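Local structure of cytochrome P450 113A1 (Saccharopolyspora erythraea, 2JJN) at residues 52-57 with 313-318. The protein hydroxylates the macrolactone ring of erythromycin D at C-12, using heme b, O2 and NADPH, to make erythromycin C. The protein carries 2 engineered substitutions. Sequence-based numbering, arbitrary orientation.
Sequences HVFRHA and NTWVLS. With SO4 (sulfate ion), chain E; SO4 (sulfate ion), chain G.
Two parallel neighbours of the mixed beta sheet of this cytochrome P450 meet where H52 and V53 pair with N313 and T314. V53 N donates to N313 O at 2.9 Å, and W315 N donates to V53 O at 3.0 Å. On the sheet face that carries H52 and N313, the rings of H52 and W315 lie side by side. W315 NE1 gives its proton to H52 ND1 at 2.9 Å, with an N-H...N angle of 171° and close to both ring planes. H52 NE2 bonds to D46 OD2. Both ring nitrogens are therefore used, which fixes the rotation of the imidazole. The carboxylate probably polarises the ring and makes ND1 a better acceptor. In one of its two conformers, the amide of N313 lies alongside the imidazole.

F54 CE2 comes over one face of the W315 indole, 3.4 Å from CD1. The ring planes are 33° apart. W315 CG stands anti to its carbonyl carbon (chi1 -80°), and the indole reaches H52 and F54 together. Beyond the strands, S318 OG donates to F54 O at 2.7 Å, tilted out of the carbonyl plane; R38 NH1 also bonds to this hydroxyl.

R55 grips one sulfate ion through NH1 and NH2, and H56 NE2 binds another; both ions probably come from the crystallisation liquor. Helix 27-40 packs on F54, while helix 56-64 covers T314 on the other sheet face. Strands 43-45 and 290-295 flank the pair, the latter bearing the substrate-binding Q292 near N313.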
loop_
_atom_site.group_PDB
_atom_site.type_symbol
_atom_site.label_atom_id
_atom_site.label_comp_id
_atom_site.label_asym_id
_atom_site.label_seq_id
_atom_site.Cartn_x
_atom_site.Cartn_y
_atom_site.Cartn_z
ATOM N N HIS A 52 19.326 -6.666 -0.766
ATOM C CA HIS A 52 18.129 -6.680 -1.579
ATOM C C HIS A 52 17.930 -8.106 -2.094
ATOM O O HIS A 52 18.891 -8.737 -2.586
ATOM C CB HIS A 52 18.360 -5.782 -2.799
ATOM C CG HIS A 52 18.515 -4.351 -2.424
ATOM N ND1 HIS A 52 17.467 -3.450 -2.472
ATOM C CD2 HIS A 52 19.596 -3.672 -1.969
ATOM C CE1 HIS A 52 17.906 -2.264 -2.053
ATOM N NE2 HIS A 52 19.193 -2.369 -1.763
ATOM N N VAL A 53 16.674 -8.556 -2.059
ATOM C CA VAL A 53 16.353 -9.937 -2.410
ATOM C C VAL A 53 15.346 -9.888 -3.564
ATOM O O VAL A 53 14.298 -9.237 -3.452
ATOM C CB VAL A 53 15.783 -10.656 -1.190
ATOM C CG1 VAL A 53 15.288 -12.038 -1.589
ATOM C CG2 VAL A 53 16.928 -10.773 -0.156
ATOM N N PHE A 54 15.682 -10.559 -4.678
ATOM C CA PHE A 54 14.930 -10.382 -5.932
ATOM C C PHE A 54 14.052 -11.542 -6.408
ATOM O O PHE A 54 13.092 -11.330 -7.145
ATOM C CB PHE A 54 15.887 -10.009 -7.084
ATOM C CG PHE A 54 16.649 -8.729 -6.814
ATOM C CD1 PHE A 54 18.016 -8.757 -6.571
ATOM C CD2 PHE A 54 15.968 -7.544 -6.691
ATOM C CE1 PHE A 54 18.717 -7.575 -6.325
ATOM C CE2 PHE A 54 16.656 -6.327 -6.431
ATOM C CZ PHE A 54 18.054 -6.357 -6.239
ATOM N N ARG A 55 14.384 -12.760 -6.028
ATOM C CA ARG A 55 13.621 -13.900 -6.562
ATOM C C ARG A 55 12.412 -14.232 -5.705
ATOM O O ARG A 55 12.466 -14.101 -4.480
ATOM C CB ARG A 55 14.527 -15.135 -6.626
ATOM C CG ARG A 55 15.563 -15.035 -7.730
ATOM C CD ARG A 55 16.406 -16.298 -7.775
ATOM N NE ARG A 55 17.455 -16.173 -8.771
ATOM C CZ ARG A 55 18.552 -16.921 -8.739
ATOM N NH1 ARG A 55 18.711 -17.819 -7.742
ATOM N NH2 ARG A 55 19.483 -16.778 -9.697
ATOM N N HIS A 56 11.345 -14.718 -6.346
ATOM C CA HIS A 56 10.104 -14.946 -5.637
ATOM C C HIS A 56 10.281 -15.877 -4.426
ATOM O O HIS A 56 9.835 -15.584 -3.312
ATOM C CB HIS A 56 9.105 -15.572 -6.617
ATOM C CG HIS A 56 7.756 -15.816 -6.029
ATOM N ND1 HIS A 56 7.422 -17.022 -5.436
ATOM C CD2 HIS A 56 6.634 -15.054 -6.007
ATOM C CE1 HIS A 56 6.160 -16.972 -5.037
ATOM N NE2 HIS A 56 5.659 -15.799 -5.363
ATOM N N ALA A 57 10.939 -17.028 -4.622
ATOM C CA ALA A 57 11.053 -17.941 -3.510
ATOM C C ALA A 57 11.826 -17.329 -2.346
ATOM O O ALA A 57 11.553 -17.633 -1.195
ATOM C CB ALA A 57 11.750 -19.228 -3.964
ATOM N N ASN A 313 15.906 -5.635 1.935
ATOM C CA ASN A 313 14.746 -5.114 1.159
ATOM C C ASN A 313 14.256 -6.300 0.335
ATOM O O ASN A 313 15.033 -6.855 -0.456
ATOM C CB ASN A 313 15.341 -4.038 0.205
ATOM C CG ASN A 313 15.354 -2.666 0.791
ATOM O OD1 ASN A 313 16.400 -2.036 0.845
ATOM N ND2 ASN A 313 14.197 -2.171 1.203
ATOM N N THR A 314 13.007 -6.696 0.516
ATOM C CA THR A 314 12.420 -7.782 -0.304
ATOM C C THR A 314 11.613 -7.179 -1.429
ATOM O O THR A 314 10.659 -6.467 -1.156
ATOM C CB THR A 314 11.464 -8.693 0.481
ATOM O OG1 THR A 314 10.431 -7.935 1.115
ATOM C CG2 THR A 314 12.196 -9.519 1.567
ATOM N N TRP A 315 12.009 -7.447 -2.664
ATOM C CA TRP A 315 11.417 -6.802 -3.838
ATOM C C TRP A 315 10.218 -7.598 -4.331
ATOM O O TRP A 315 10.305 -8.492 -5.190
ATOM C CB TRP A 315 12.472 -6.637 -4.922
ATOM C CG TRP A 315 13.367 -5.460 -4.706
ATOM C CD1 TRP A 315 14.496 -5.444 -3.985
ATOM C CD2 TRP A 315 13.174 -4.144 -5.236
ATOM N NE1 TRP A 315 15.078 -4.151 -4.031
ATOM C CE2 TRP A 315 14.266 -3.345 -4.794
ATOM C CE3 TRP A 315 12.154 -3.551 -6.005
ATOM C CZ2 TRP A 315 14.386 -1.984 -5.120
ATOM C CZ3 TRP A 315 12.281 -2.208 -6.350
ATOM C CH2 TRP A 315 13.384 -1.438 -5.906
ATOM N N VAL A 316 9.057 -7.268 -3.752
ATOM C CA VAL A 316 7.807 -7.899 -4.204
ATOM C C VAL A 316 7.585 -7.663 -5.720
ATOM O O VAL A 316 7.087 -8.529 -6.432
ATOM C CB VAL A 316 6.630 -7.438 -3.331
ATOM C CG1 VAL A 316 5.293 -7.623 -4.042
ATOM C CG2 VAL A 316 6.667 -8.275 -2.019
ATOM N N LEU A 317 7.952 -6.486 -6.217
ATOM C CA LEU A 317 7.802 -6.209 -7.651
ATOM C C LEU A 317 8.589 -7.209 -8.464
ATOM O O LEU A 317 8.076 -7.703 -9.481
ATOM C CB LEU A 317 8.287 -4.801 -7.949
ATOM C CG LEU A 317 8.326 -4.452 -9.442
ATOM C CD1 LEU A 317 6.888 -4.544 -10.066
ATOM C CD2 LEU A 317 8.894 -3.050 -9.612
ATOM N N SER A 318 9.825 -7.505 -8.048
ATOM C CA SER A 318 10.618 -8.482 -8.801
ATOM C C SER A 318 10.028 -9.891 -8.666
ATOM O O SER A 318 9.926 -10.639 -9.655
ATOM C CB SER A 318 12.024 -8.432 -8.234
ATOM O OG SER A 318 12.899 -9.347 -8.923
HETATM S S SO4 E . 22.194 -19.331 -8.515
HETATM O O1 SO4 E . 21.698 -18.494 -9.611
HETATM O O2 SO4 E . 23.528 -18.872 -8.134
HETATM O O3 SO4 E . 22.242 -20.728 -8.941
HETATM O O4 SO4 E . 21.360 -19.192 -7.318
HETATM S S SO4 G . 1.874 -15.053 -5.402
HETATM O O1 SO4 G . 1.501 -13.614 -5.533
HETATM O O2 SO4 G . 3.156 -15.215 -4.718
HETATM O O3 SO4 G . 1.969 -15.784 -6.669
HETATM O O4 SO4 G . 0.953 -15.773 -4.534
#